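Local coordinates for protein methoxy mycolic acid synthase 2 (Mycobacterium tuberculosis, PDB 1TPY) that converts a double bond of mycolic acids into a cis cyclopropane ring by transferring a methylene group from S-adenosyl-L-methionine, at residues D20-L25 with A252-E257. Residues are numbered along the deposited sequence; the frame is centred on the assembly and turned at random.
Sequences DDFFRL and AIQSEE
I253, the last residue of helix 247-253, lays its two aliphatic branches against the short helix 20-24 in a contact made mainly by apolar atoms. Its CG1 branch is extended (chi2 178°) and ends in CD1, which lies 3.9 Å from D21 CB and in van der Waals contact with the carbonyl D21 O at 3.8 Å. I253 CD1 also meets L25 tip to tip, 4.1 Å from both L25 CD1 and L25 CD2; leucine suits the place by offering two methyls to one. The CG2 branch turns instead to the start of F22, with I253 CG2 4.3 Å from F22 CB. A beta-branched residue fits here because one side chain can serve two neighbouring helix positions as well as L25 further along the chain.

The second apolar contact joins F22 to Q254. With CG anti to the backbone N (chi1 -175°), the phenyl ring, flat and apolar, is buried among A250, V258 and Y262, the last packing edge-to-face with it. Q254 CG comes obliquely to the ring, 3.7 Å from F22 CD1. The glutamine chain bends at chi2, and the two side chains cross at about a right angle. Glutamine supplies an aliphatic CG for the ring and keeps a polar end.

The polar groups find partners away from this interface. D21 turns CB to the isoleucine, while D21 OD2 is in a salt bridge with R24 NH2 at 3.4 Å, its hydrogen bond weak. Q254 leaves helical geometry, and S255 N-caps the next helix through OG to V258 N.

The contact thus fastens helix 20-24, near the N-terminus, to the junction of two late helices at the surface, the side chain of F22 lying about 13 Å from the bound S-adenosyl-L-homocysteine. Resting on methyl, methylene and ring contacts, it is a modest van der Waals fit that depends on shape rather than on directional bonds.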
ATOM      1  N   ASP A  20     -14.725   2.702   8.366  1.00 27.22           N
ATOM      2  CA  ASP A  20     -14.538   3.530   7.182  1.00 27.57           C
ATOM      3  C   ASP A  20     -14.756   4.993   7.526  1.00 29.25           C
ATOM      4  O   ASP A  20     -14.088   5.881   6.993  1.00 29.01           O
ATOM      5  CB  ASP A  20     -15.507   3.100   6.084  1.00 25.45           C
ATOM      6  CG  ASP A  20     -14.996   1.915   5.303  1.00 27.16           C
ATOM      7  OD1 ASP A  20     -14.020   1.281   5.763  1.00 27.21           O
ATOM      8  OD2 ASP A  20     -15.569   1.613   4.237  1.00 28.00           O
ATOM      9  N   ASP A  21     -15.703   5.240   8.422  1.00 30.26           N
ATOM     10  CA  ASP A  21     -16.000   6.597   8.850  1.00 31.64           C
ATOM     11  C   ASP A  21     -14.776   7.210   9.523  1.00 30.01           C
ATOM     12  O   ASP A  21     -14.482   8.386   9.337  1.00 31.65           O
ATOM     13  CB  ASP A  21     -17.183   6.587   9.821  1.00 34.07           C
ATOM     14  CG  ASP A  21     -18.506   6.354   9.121  1.00 36.23           C
ATOM     15  OD1 ASP A  21     -19.458   5.900   9.787  1.00 40.02           O
ATOM     16  OD2 ASP A  21     -18.599   6.637   7.907  1.00 38.34           O
ATOM     17  N   PHE A  22     -14.061   6.403  10.299  1.00 29.31           N
ATOM     18  CA  PHE A  22     -12.872   6.887  10.993  1.00 29.28           C
ATOM     19  C   PHE A  22     -11.780   7.244   9.998  1.00 28.25           C
ATOM     20  O   PHE A  22     -11.183   8.318  10.081  1.00 28.11           O
ATOM     21  CB  PHE A  22     -12.343   5.835  11.969  1.00 29.18           C
ATOM     22  CG  PHE A  22     -11.192   6.318  12.805  1.00 33.14           C
ATOM     23  CD1 PHE A  22     -11.410   7.154  13.898  1.00 32.50           C
ATOM     24  CD2 PHE A  22      -9.881   5.980  12.472  1.00 34.50           C
ATOM     25  CE1 PHE A  22     -10.338   7.648  14.646  1.00 32.07           C
ATOM     26  CE2 PHE A  22      -8.805   6.472  13.216  1.00 33.34           C
ATOM     27  CZ  PHE A  22      -9.038   7.308  14.302  1.00 31.34           C
ATOM     28  N   PHE A  23     -11.518   6.345   9.053  1.00 27.17           N
ATOM     29  CA  PHE A  23     -10.490   6.595   8.052  1.00 26.97           C
ATOM     30  C   PHE A  23     -10.845   7.784   7.176  1.00 27.34           C
ATOM     31  O   PHE A  23      -9.962   8.524   6.743  1.00 26.77           O
ATOM     32  CB  PHE A  23     -10.260   5.350   7.185  1.00 26.14           C
ATOM     33  CG  PHE A  23      -9.474   4.271   7.880  1.00 24.34           C
ATOM     34  CD1 PHE A  23     -10.072   3.066   8.223  1.00 22.39           C
ATOM     35  CD2 PHE A  23      -8.138   4.480   8.222  1.00 24.75           C
ATOM     36  CE1 PHE A  23      -9.358   2.085   8.902  1.00 24.45           C
ATOM     37  CE2 PHE A  23      -7.414   3.504   8.901  1.00 24.45           C
ATOM     38  CZ  PHE A  23      -8.027   2.302   9.243  1.00 25.17           C
ATOM     39  N   ARG A  24     -12.136   7.981   6.924  1.00 27.69           N
ATOM     40  CA  ARG A  24     -12.564   9.101   6.093  1.00 27.56           C
ATOM     41  C   ARG A  24     -12.220  10.442   6.736  1.00 24.81           C
ATOM     42  O   ARG A  24     -12.170  11.464   6.063  1.00 23.16           O
ATOM     43  CB  ARG A  24     -14.069   9.026   5.820  1.00 30.30           C
ATOM     44  CG  ARG A  24     -14.413   8.690   4.369  1.00 35.40           C
ATOM     45  CD  ARG A  24     -15.894   8.916   4.070  1.00 35.36           C
ATOM     46  NE  ARG A  24     -16.744   7.886   4.658  1.00 38.85           N
ATOM     47  CZ  ARG A  24     -16.794   6.625   4.237  1.00 38.66           C
ATOM     48  NH1 ARG A  24     -16.038   6.228   3.222  1.00 39.50           N
ATOM     49  NH2 ARG A  24     -17.607   5.758   4.829  1.00 40.10           N
ATOM     50  N   LEU A  25     -11.982  10.429   8.041  1.00 25.41           N
ATOM     51  CA  LEU A  25     -11.637  11.647   8.772  1.00 24.67           C
ATOM     52  C   LEU A  25     -10.280  12.219   8.380  1.00 25.44           C
ATOM     53  O   LEU A  25     -10.076  13.428   8.461  1.00 26.41           O
ATOM     54  CB  LEU A  25     -11.628  11.391  10.281  1.00 22.47           C
ATOM     55  CG  LEU A  25     -12.928  10.970  10.970  1.00 23.18           C
ATOM     56  CD1 LEU A  25     -12.659  10.787  12.457  1.00 23.55           C
ATOM     57  CD2 LEU A  25     -14.017  12.025  10.745  1.00 21.41           C
ATOM     58  N   ALA A 252     -15.891  10.770  18.833  1.00 37.98           N
ATOM     59  CA  ALA A 252     -17.292  10.362  18.758  1.00 39.44           C
ATOM     60  C   ALA A 252     -17.445   9.017  18.054  1.00 39.98           C
ATOM     61  O   ALA A 252     -18.123   8.120  18.557  1.00 41.50           O
ATOM     62  CB  ALA A 252     -18.110  11.426  18.025  1.00 38.01           C
ATOM     63  N   ILE A 253     -16.816   8.892  16.888  1.00 39.86           N
ATOM     64  CA  ILE A 253     -16.879   7.668  16.094  1.00 40.08           C
ATOM     65  C   ILE A 253     -16.199   6.496  16.790  1.00 39.99           C
ATOM     66  O   ILE A 253     -16.663   5.358  16.705  1.00 39.19           O
ATOM     67  CB  ILE A 253     -16.209   7.864  14.719  1.00 39.91           C
ATOM     68  CG1 ILE A 253     -16.996   8.887  13.903  1.00 41.15           C
ATOM     69  CG2 ILE A 253     -16.128   6.532  13.979  1.00 42.24           C
ATOM     70  CD1 ILE A 253     -16.386   9.189  12.557  1.00 41.26           C
ATOM     71  N   GLN A 254     -15.092   6.781  17.465  1.00 39.61           N
ATOM     72  CA  GLN A 254     -14.336   5.760  18.172  1.00 38.83           C
ATOM     73  C   GLN A 254     -14.142   6.129  19.639  1.00 38.91           C
ATOM     74  O   GLN A 254     -15.012   5.871  20.470  1.00 39.23           O
ATOM     75  CB  GLN A 254     -12.977   5.560  17.501  1.00 39.31           C
ATOM     76  CG  GLN A 254     -13.028   4.801  16.186  1.00 40.25           C
ATOM     77  CD  GLN A 254     -13.356   3.329  16.374  1.00 41.43           C
ATOM     78  OE1 GLN A 254     -14.410   2.853  15.949  1.00 41.50           O
ATOM     79  NE2 GLN A 254     -12.451   2.600  17.017  1.00 40.78           N
ATOM     80  N   SER A 255     -13.000   6.732  19.955  1.00 38.36           N
ATOM     81  CA  SER A 255     -12.699   7.122  21.328  1.00 37.33           C
ATOM     82  C   SER A 255     -11.439   7.974  21.370  1.00 37.46           C
ATOM     83  O   SER A 255     -10.692   8.040  20.391  1.00 35.95           O
ATOM     84  CB  SER A 255     -12.484   5.880  22.192  1.00 37.32           C
ATOM     85  OG  SER A 255     -11.320   5.175  21.786  1.00 37.38           O
ATOM     86  N   GLU A 256     -11.200   8.622  22.505  1.00 36.71           N
ATOM     87  CA  GLU A 256     -10.014   9.449  22.643  1.00 37.42           C
ATOM     88  C   GLU A 256      -8.783   8.557  22.563  1.00 36.39           C
ATOM     89  O   GLU A 256      -7.741   8.962  22.042  1.00 35.87           O
ATOM     90  CB  GLU A 256     -10.033  10.208  23.972  1.00 39.65           C
ATOM     91  CG  GLU A 256      -8.852  11.154  24.145  1.00 44.97           C
ATOM     92  CD  GLU A 256      -9.180  12.352  25.021  1.00 49.28           C
ATOM     93  OE1 GLU A 256      -8.293  13.216  25.205  1.00 51.58           O
ATOM     94  OE2 GLU A 256     -10.323  12.433  25.522  1.00 51.07           O
ATOM     95  N   GLU A 257      -8.916   7.336  23.073  1.00 34.94           N
ATOM     96  CA  GLU A 257      -7.821   6.374  23.058  1.00 35.45           C
ATOM     97  C   GLU A 257      -7.405   6.057  21.629  1.00 34.35           C
ATOM     98  O   GLU A 257      -6.217   6.056  21.305  1.00 35.69           O
ATOM     99  CB  GLU A 257      -8.233   5.081  23.767  1.00 38.07           C
ATOM    100  CG  GLU A 257      -7.144   4.018  23.788  1.00 42.27           C
ATOM    101  CD  GLU A 257      -7.523   2.805  24.616  1.00 43.65           C
ATOM    102  OE1 GLU A 257      -7.801   2.971  25.822  1.00 45.61           O
ATOM    103  OE2 GLU A 257      -7.537   1.685  24.064  1.00 46.72           O
TER